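Local coordinates for ssDNA binding protein (Aeropyrum pernix, PDB 4PSN) that binds single-stranded DNA, probably trapping it in a tunnel system that runs between its subunits, at residues Val126-Glu131 / Val137-Met142; Ala150-Pro155 / Leu161-Val166; Asp75-Val78 / Ile83-Asp86. All coordinates share one frame; numbering follows the deposited sequence.

Interaction 1: residues Val126-Glu131 / Val137-Met142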
loop_
_atom_site.group_PDB
_atom_site.type_symbol
_atom_site.label_atom_id
_atom_site.label_comp_id
_atom_site.label_asym_id
_atom_site.label_seq_id
_atom_site.Cartn_x
_atom_site.Cartn_y
_atom_site.Cartn_z
ATOM N N VAL C 126 -33.224 6.519 18.402
ATOM C CA VAL C 126 -32.494 7.595 19.060
ATOM C C VAL C 126 -32.829 7.620 20.531
ATOM O O VAL C 126 -33.852 7.074 20.959
ATOM C CB VAL C 126 -32.843 9.000 18.494
ATOM C CG1 VAL C 126 -32.473 9.109 17.014
ATOM C CG2 VAL C 126 -34.306 9.323 18.727
ATOM N N GLU C 127 -31.963 8.264 21.301
ATOM C CA GLU C 127 -32.252 8.537 22.699
ATOM C C GLU C 127 -31.707 9.920 22.998
ATOM O O GLU C 127 -30.557 10.222 22.636
ATOM C CB GLU C 127 -31.586 7.489 23.595
ATOM C CG GLU C 127 -32.250 7.331 24.957
ATOM C CD GLU C 127 -33.709 6.882 24.858
ATOM O OE1 GLU C 127 -34.614 7.718 25.090
ATOM O OE2 GLU C 127 -33.948 5.690 24.551
ATOM N N LYS C 128 -32.527 10.757 23.629
ATOM C CA LYS C 128 -32.116 12.098 24.009
ATOM C C LYS C 128 -30.953 12.042 25.000
ATOM O O LYS C 128 -30.974 11.270 25.964
ATOM C CB LYS C 128 -33.292 12.892 24.598
ATOM C CG LYS C 128 -32.921 14.318 25.018
ATOM C CD LYS C 128 -34.146 15.217 25.160
ATOM C CE LYS C 128 -35.280 14.531 25.906
ATOM N NZ LYS C 128 -36.469 15.429 26.106
ATOM N N VAL C 129 -29.923 12.835 24.722
ATOM C CA VAL C 129 -28.767 12.966 25.599
ATOM C C VAL C 129 -28.899 14.180 26.508
ATOM O O VAL C 129 -28.646 14.100 27.705
ATOM C CB VAL C 129 -27.472 13.166 24.791
ATOM C CG1 VAL C 129 -26.282 13.366 25.738
ATOM C CG2 VAL C 129 -27.238 12.003 23.866
ATOM N N GLY C 130 -29.263 15.321 25.932
ATOM C CA GLY C 130 -29.343 16.550 26.703
ATOM C C GLY C 130 -29.457 17.781 25.824
ATOM O O GLY C 130 -29.646 17.670 24.616
ATOM N N GLU C 131 -29.354 18.954 26.443
ATOM C CA GLU C 131 -29.375 20.223 25.732
ATOM C C GLU C 131 -28.034 20.933 25.854
ATOM O O GLU C 131 -27.347 20.822 26.870
ATOM C CB GLU C 131 -30.479 21.125 26.280
ATOM C CG GLU C 131 -31.878 20.668 25.910
ATOM C CD GLU C 131 -32.954 21.667 26.322
ATOM O OE1 GLU C 131 -32.601 22.811 26.695
ATOM O OE2 GLU C 131 -34.152 21.301 26.270
ATOM N N VAL C 137 -30.885 20.563 21.027
ATOM C CA VAL C 137 -31.146 19.257 21.626
ATOM C C VAL C 137 -30.269 18.187 20.962
ATOM O O VAL C 137 -30.214 18.092 19.737
ATOM C CB VAL C 137 -32.622 18.864 21.496
ATOM C CG1 VAL C 137 -32.908 17.602 22.333
ATOM C CG2 VAL C 137 -33.494 20.020 21.945
ATOM N N VAL C 138 -29.595 17.382 21.776
ATOM C CA VAL C 138 -28.688 16.354 21.272
ATOM C C VAL C 138 -29.217 14.944 21.534
ATOM O O VAL C 138 -29.632 14.628 22.650
ATOM C CB VAL C 138 -27.274 16.506 21.874
ATOM C CG1 VAL C 138 -26.402 15.291 21.549
ATOM C CG2 VAL C 138 -26.628 17.786 21.354
ATOM N N TYR C 139 -29.209 14.122 20.490
ATOM C CA TYR C 139 -29.660 12.737 20.572
ATOM C C TYR C 139 -28.534 11.816 20.177
ATOM O O TYR C 139 -27.770 12.111 19.250
ATOM C CB TYR C 139 -30.826 12.473 19.603
ATOM C CG TYR C 139 -32.035 13.301 19.881
ATOM C CD1 TYR C 139 -33.105 12.792 20.617
ATOM C CD2 TYR C 139 -32.109 14.596 19.416
ATOM C CE1 TYR C 139 -34.216 13.560 20.878
ATOM C CE2 TYR C 139 -33.200 15.360 19.665
ATOM C CZ TYR C 139 -34.251 14.847 20.402
ATOM O OH TYR C 139 -35.341 15.642 20.639
ATOM N N ARG C 140 -28.426 10.696 20.881
ATOM C CA ARG C 140 -27.627 9.584 20.388
ATOM C C ARG C 140 -28.413 8.802 19.335
ATOM O O ARG C 140 -29.628 8.617 19.460
ATOM C CB ARG C 140 -27.264 8.628 21.528
ATOM C CG ARG C 140 -26.125 9.098 22.426
ATOM C CD ARG C 140 -25.668 7.961 23.348
ATOM N NE ARG C 140 -26.788 7.092 23.717
ATOM C CZ ARG C 140 -27.539 7.250 24.807
ATOM N NH1 ARG C 140 -27.287 8.242 25.653
ATOM N NH2 ARG C 140 -28.548 6.410 25.056
ATOM N N ILE C 141 -27.720 8.350 18.299
ATOM C CA ILE C 141 -28.327 7.492 17.288
ATOM C C ILE C 141 -27.830 6.066 17.491
ATOM O O ILE C 141 -26.651 5.849 17.731
ATOM C CB ILE C 141 -27.966 7.959 15.876
ATOM C CG1 ILE C 141 -28.366 9.428 15.679
ATOM C CG2 ILE C 141 -28.671 7.106 14.837
ATOM C CD1 ILE C 141 -27.907 10.006 14.337
HETATM N N MSE C 142 -28.743 5.104 17.396
HETATM C CA MSE C 142 -28.428 3.698 17.539
HETATM C C MSE C 142 -28.850 2.904 16.318
HETATM O O MSE C 142 -29.815 3.247 15.645
HETATM C CB MSE C 142 -29.227 3.164 18.713
HETATM C CG MSE C 142 -29.887 4.280 19.443
HETATM SE SE MSE C 142 -29.017 4.514 21.125
HETATM C CE MSE C 142 -29.948 3.071 21.993
#
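Two flat groups of strand 137-143, the phenol ring of Tyr139 and the guanidinium of Arg140, meet strand 125-131 obliquely on opposite sides of the sheet. On the side of Tyr139 the backbone of Lys128 leans against one ring corner, Tyr139 CD1 standing 3.6 Å from Lys128 CA, while a methyl of Val126 approaches the same corner, its CG2 4.1 Å from CD1. The lysine chain runs on past the ring and kinks at its third torsion (45°), its CD brushing Val137 CG1. Both polar ends then converge on Asp187 at the start of helix 186-198: Lys128 NZ forms a salt bridge to one carboxylate oxygen and Tyr139 OH a hydrogen bond to the other.

The two strands form an antiparallel hairpin interrupted by a classic beta bulge, where two residues, Val129 and Gly130, stand against the single Val138. Val138 O takes a firm bond from Val129 N at 2.8 Å and a weak one from Gly130 N at 3.4 Å, and Val138 N returns a nearly straight bond (171°) to Gly130 O.

Around Arg140, Val129 CG2 presses on the aliphatic stem, 3.4 Å from Arg140 CG, the two side chains crossing at about a right angle. The guanidinium meets the stem of Glu127 obliquely, with Arg140 NH2 3.5 Å from Glu127 CB. The glutamate bends at chi2 (61°) and its OE2 stays 5.5 Å from Arg140 NH2, too far for a salt bridge; any attraction there is probably long-range.

Interaction 2: residues Ala150-Pro155 / Leu161-Val166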
loop_
_atom_site.group_PDB
_atom_site.type_symbol
_atom_site.label_atom_id
_atom_site.label_comp_id
_atom_site.label_asym_id
_atom_site.label_seq_id
_atom_site.Cartn_x
_atom_site.Cartn_y
_atom_site.Cartn_z
ATOM N N ALA C 150 -24.787 10.529 16.395
ATOM C CA ALA C 150 -25.430 11.598 17.138
ATOM C C ALA C 150 -26.091 12.572 16.189
ATOM O O ALA C 150 -25.690 12.702 15.032
ATOM C CB ALA C 150 -24.417 12.346 18.021
ATOM N N LEU C 151 -27.077 13.284 16.712
ATOM C CA LEU C 151 -27.851 14.200 15.917
ATOM C C LEU C 151 -28.002 15.424 16.779
ATOM O O LEU C 151 -28.134 15.300 17.983
ATOM C CB LEU C 151 -29.217 13.567 15.703
ATOM C CG LEU C 151 -30.197 14.301 14.826
ATOM C CD1 LEU C 151 -30.236 13.594 13.498
ATOM C CD2 LEU C 151 -31.548 14.275 15.484
ATOM N N ILE C 152 -27.996 16.603 16.178
ATOM C CA ILE C 152 -28.253 17.804 16.950
ATOM C C ILE C 152 -29.365 18.606 16.301
ATOM O O ILE C 152 -29.384 18.810 15.092
ATOM C CB ILE C 152 -26.973 18.661 17.131
ATOM C CG1 ILE C 152 -27.284 19.935 17.926
ATOM C CG2 ILE C 152 -26.336 19.001 15.769
ATOM C CD1 ILE C 152 -26.005 20.614 18.445
ATOM N N VAL C 153 -30.302 19.053 17.118
ATOM C CA VAL C 153 -31.470 19.756 16.624
ATOM C C VAL C 153 -31.541 21.159 17.209
ATOM O O VAL C 153 -31.532 21.342 18.433
ATOM C CB VAL C 153 -32.755 18.995 17.020
ATOM C CG1 VAL C 153 -34.007 19.779 16.560
ATOM C CG2 VAL C 153 -32.731 17.608 16.394
ATOM N N THR C 154 -31.620 22.156 16.339
ATOM C CA THR C 154 -31.726 23.536 16.803
ATOM C C THR C 154 -33.131 24.062 16.536
ATOM O O THR C 154 -33.509 24.265 15.393
ATOM C CB THR C 154 -30.711 24.467 16.081
ATOM O OG1 THR C 154 -29.392 23.918 16.167
ATOM C CG2 THR C 154 -30.725 25.870 16.708
ATOM N N PRO C 155 -33.912 24.274 17.592
ATOM C CA PRO C 155 -35.278 24.760 17.391
ATOM C C PRO C 155 -35.255 26.189 16.868
ATOM O O PRO C 155 -34.503 27.035 17.356
ATOM C CB PRO C 155 -35.886 24.701 18.804
ATOM C CG PRO C 155 -35.002 23.731 19.561
ATOM C CD PRO C 155 -33.636 23.935 18.998
ATOM N N LEU C 161 -33.414 23.232 12.627
ATOM C CA LEU C 161 -32.287 22.748 11.851
ATOM C C LEU C 161 -31.835 21.423 12.453
ATOM O O LEU C 161 -31.734 21.295 13.679
ATOM C CB LEU C 161 -31.147 23.749 11.930
ATOM C CG LEU C 161 -31.515 25.151 11.457
ATOM C CD1 LEU C 161 -30.362 26.110 11.684
ATOM C CD2 LEU C 161 -31.897 25.126 9.996
ATOM N N VAL C 162 -31.560 20.447 11.593
ATOM C CA VAL C 162 -31.122 19.142 12.035
ATOM C C VAL C 162 -29.844 18.788 11.293
ATOM O O VAL C 162 -29.748 18.998 10.089
ATOM C CB VAL C 162 -32.173 18.073 11.704
ATOM C CG1 VAL C 162 -31.719 16.729 12.227
ATOM C CG2 VAL C 162 -33.515 18.454 12.327
ATOM N N ARG C 163 -28.856 18.277 12.018
ATOM C CA ARG C 163 -27.677 17.694 11.376
ATOM C C ARG C 163 -27.125 16.584 12.249
ATOM O O ARG C 163 -27.488 16.477 13.409
ATOM C CB ARG C 163 -26.591 18.740 11.047
ATOM C CG ARG C 163 -26.218 19.722 12.138
ATOM C CD ARG C 163 -27.335 20.746 12.321
ATOM N NE ARG C 163 -26.906 21.976 12.976
ATOM C CZ ARG C 163 -27.559 22.545 13.985
ATOM N NH1 ARG C 163 -27.104 23.674 14.517
ATOM N NH2 ARG C 163 -28.666 21.986 14.468
ATOM N N GLY C 164 -26.265 15.749 11.699
ATOM C CA GLY C 164 -25.773 14.638 12.487
ATOM C C GLY C 164 -24.948 13.704 11.653
ATOM O O GLY C 164 -24.650 14.003 10.502
ATOM N N ALA C 165 -24.581 12.565 12.237
ATOM C CA ALA C 165 -23.693 11.638 11.573
ATOM C C ALA C 165 -23.836 10.269 12.228
ATOM O O ALA C 165 -24.128 10.201 13.414
ATOM C CB ALA C 165 -22.246 12.130 11.725
ATOM N N VAL C 166 -23.623 9.199 11.453
ATOM C CA VAL C 166 -23.479 7.846 12.012
ATOM C C VAL C 166 -22.271 7.179 11.364
ATOM O O VAL C 166 -21.855 7.543 10.256
ATOM C CB VAL C 166 -24.742 6.969 11.778
ATOM C CG1 VAL C 166 -25.988 7.584 12.465
ATOM C CG2 VAL C 166 -24.996 6.794 10.305
#
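Arg163, Thr154 and Ile152 have the most surface buried in this contact, all three on one side of the paired strands. The arginine leaves its backbone with CG between the N and the carbonyl carbon (chi1 47°) and bends at its second torsion, about CB-CG, which turns the guanidinium back along the neighbouring strand to Thr154. There it grips a single oxygen end-on: Arg163 NH2 lies 2.7 Å and Arg163 NH1 2.8 Å from Thr154 OG1, which sits within 7° of the guanidinium plane. Asp136 also bonds that hydroxyl. One flat face of the guanidinium is covered by Ile152 CG2, which also touches Arg163 CG at 3.7 Å; the other has Leu161 CB near its rim, 3.9 Å off the plane. A leucine in place of Arg163 has no nitrogens to offer, and would probably leave the Thr154 hydroxyl to Asp136 and the methyl of Ile152 less well covered. Arg176 of a second subunit packs on Ile152 and Arg163. Across the sheet, Leu151 CD1 meets Val162 CG1 at 3.7 Å. Backbone bonds such as the straight Ile152 N to Arg163 O (170°) tie the strands as a regular antiparallel beta hairpin, in the middle of the C-terminal domain's sheet.

Interaction 3: residues Asp75-Val78 / Ile83-Asp86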
loop_
_atom_site.group_PDB
_atom_site.type_symbol
_atom_site.label_atom_id
_atom_site.label_comp_id
_atom_site.label_asym_id
_atom_site.label_seq_id
_atom_site.Cartn_x
_atom_site.Cartn_y
_atom_site.Cartn_z
ATOM N N ASP C 75 10.810 -3.055 17.672
ATOM C CA ASP C 75 11.660 -1.874 17.588
ATOM C C ASP C 75 13.097 -2.292 17.295
ATOM O O ASP C 75 13.498 -3.425 17.591
ATOM C CB ASP C 75 11.622 -1.066 18.896
ATOM C CG ASP C 75 10.249 -0.433 19.177
ATOM O OD1 ASP C 75 9.355 -0.447 18.300
ATOM O OD2 ASP C 75 10.079 0.096 20.296
ATOM N N TYR C 76 13.879 -1.379 16.721
ATOM C CA TYR C 76 15.303 -1.643 16.503
ATOM C C TYR C 76 16.147 -0.386 16.594
ATOM O O TYR C 76 15.659 0.738 16.411
ATOM C CB TYR C 76 15.570 -2.352 15.161
ATOM C CG TYR C 76 15.224 -1.520 13.951
ATOM C CD1 TYR C 76 16.163 -0.685 13.366
ATOM C CD2 TYR C 76 13.955 -1.570 13.393
ATOM C CE1 TYR C 76 15.846 0.081 12.261
ATOM C CE2 TYR C 76 13.632 -0.815 12.277
ATOM C CZ TYR C 76 14.581 0.015 11.720
ATOM O OH TYR C 76 14.260 0.774 10.620
ATOM N N GLU C 77 17.422 -0.605 16.877
ATOM C CA GLU C 77 18.383 0.456 17.061
ATOM C C GLU C 77 19.488 0.273 16.035
ATOM O O GLU C 77 20.049 -0.811 15.885
ATOM C CB GLU C 77 18.955 0.385 18.475
ATOM C CG GLU C 77 20.077 1.362 18.777
ATOM C CD GLU C 77 20.544 1.276 20.227
ATOM O OE1 GLU C 77 20.447 0.180 20.825
ATOM O OE2 GLU C 77 20.996 2.307 20.772
ATOM N N VAL C 78 19.776 1.334 15.301
ATOM C CA VAL C 78 20.912 1.344 14.407
ATOM C C VAL C 78 21.885 2.389 14.908
ATOM O O VAL C 78 21.523 3.556 15.066
ATOM C CB VAL C 78 20.506 1.757 12.994
ATOM C CG1 VAL C 78 21.734 1.738 12.075
ATOM C CG2 VAL C 78 19.426 0.849 12.467
ATOM N N ILE C 83 22.914 -3.049 13.579
ATOM C CA ILE C 83 21.484 -3.164 13.807
ATOM C C ILE C 83 21.224 -4.099 14.984
ATOM O O ILE C 83 21.706 -5.230 14.996
ATOM C CB ILE C 83 20.787 -3.738 12.560
ATOM C CG1 ILE C 83 21.125 -2.897 11.332
ATOM C CG2 ILE C 83 19.283 -3.788 12.761
ATOM C CD1 ILE C 83 20.717 -3.529 10.017
ATOM N N GLN C 84 20.471 -3.628 15.972
ATOM C CA GLN C 84 20.063 -4.482 17.078
ATOM C C GLN C 84 18.553 -4.398 17.281
ATOM O O GLN C 84 18.003 -3.310 17.409
ATOM C CB GLN C 84 20.780 -4.071 18.368
ATOM C CG GLN C 84 22.291 -3.896 18.221
ATOM C CD GLN C 84 22.801 -2.617 18.880
ATOM O OE1 GLN C 84 23.072 -2.588 20.083
ATOM N NE2 GLN C 84 22.923 -1.548 18.089
ATOM N N PHE C 85 17.889 -5.549 17.307
ATOM C CA PHE C 85 16.460 -5.600 17.601
ATOM C C PHE C 85 16.214 -5.638 19.105
ATOM O O PHE C 85 16.982 -6.245 19.848
ATOM C CB PHE C 85 15.814 -6.826 16.947
ATOM C CG PHE C 85 15.818 -6.786 15.456
ATOM C CD1 PHE C 85 14.957 -5.945 14.773
ATOM C CD2 PHE C 85 16.677 -7.596 14.728
ATOM C CE1 PHE C 85 14.958 -5.898 13.395
ATOM C CE2 PHE C 85 16.687 -7.558 13.349
ATOM C CZ PHE C 85 15.829 -6.710 12.674
ATOM N N ASP C 86 15.151 -4.978 19.560
ATOM C CA ASP C 86 14.774 -5.058 20.962
ATOM C C ASP C 86 13.620 -6.024 21.123
ATOM O O ASP C 86 12.469 -5.673 20.885
ATOM C CB ASP C 86 14.384 -3.693 21.527
ATOM C CG ASP C 86 14.124 -3.746 23.030
ATOM O OD1 ASP C 86 13.877 -4.855 23.552
ATOM O OD2 ASP C 86 14.163 -2.684 23.689
#
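Glu77 and Gln84 form the hydrogen-bonded pair at the heart of an antiparallel beta hairpin, where strand 69-78 turns into strand 83-97 within the N-terminal sheet. Their backbones exchange two bonds, Glu77 N to Gln84 O and Gln84 N to Glu77 O, each 2.8 Å. A third bond runs from Asp86 N to Asp75 O at 3.0 Å. Thr89 OG1 helps hold this end by bonding both Asp75 N and Asp86 O.

On the apolar side, Tyr76 touches Phe85 with its CB, which lies 3.7 Å from Phe85 CD1 at an oblique approach, not a stack. The first torsion of Tyr76 (65°) sets its CG between the backbone N and the carbonyl carbon and carries the end of the phenol away from the partner strand, where its OH bonds Gln28. Ile83 closes this side, its CG2 4.4 Å from Tyr76 CD1 and its CG1 4.3 Å from Val78 CG2. Beneath them helix 40-61 presents Ala46 and Leu50 to Phe85, and Ala46 to Ile83 as well.

The other side is polar. The ends of Glu77 and Gln84 point the same way, carboxylate and amide only 6° from parallel; the nearest side-chain atoms, Glu77 OE1 and Gln84 OE1, are both acceptors 3.9 Å apart, and Gln84 NE2 makes a weak bond to Gln82 O. Arg79 forms a salt bridge with Glu77 OE2. The aspartates are similarly engaged with other residues, Asp75 with Thr6 and Asp86 with Ser88. Polar side chains thus add little direct bonding across this hairpin: the backbone ladder and the apolar side hold the strands together, while Arg79 probably offsets some of the negative charge gathered on the polar side.

In the fold
From the N terminus, interaction 3 comes first, closing the short turn between strands 69-78 and 83-97 in the three-stranded sheet. The chain then passes through helix 100-113 into a second, larger sheet, where interaction 1 closes the turn between 126-131 and 137-142, and interaction 2 the next but one, between 150-155 and 161-166. All three follow in series, with none nested or crossed. Interactions 1 and 2 are knitted together because strands 137-143 and 146-155 are neighbours: Val137 N lies 2.8 Å from Val153 O, probably hydrogen-bonded. Interaction 3 lies on the far side of the chain's centre, its own centre about 50 Å from either of theirs.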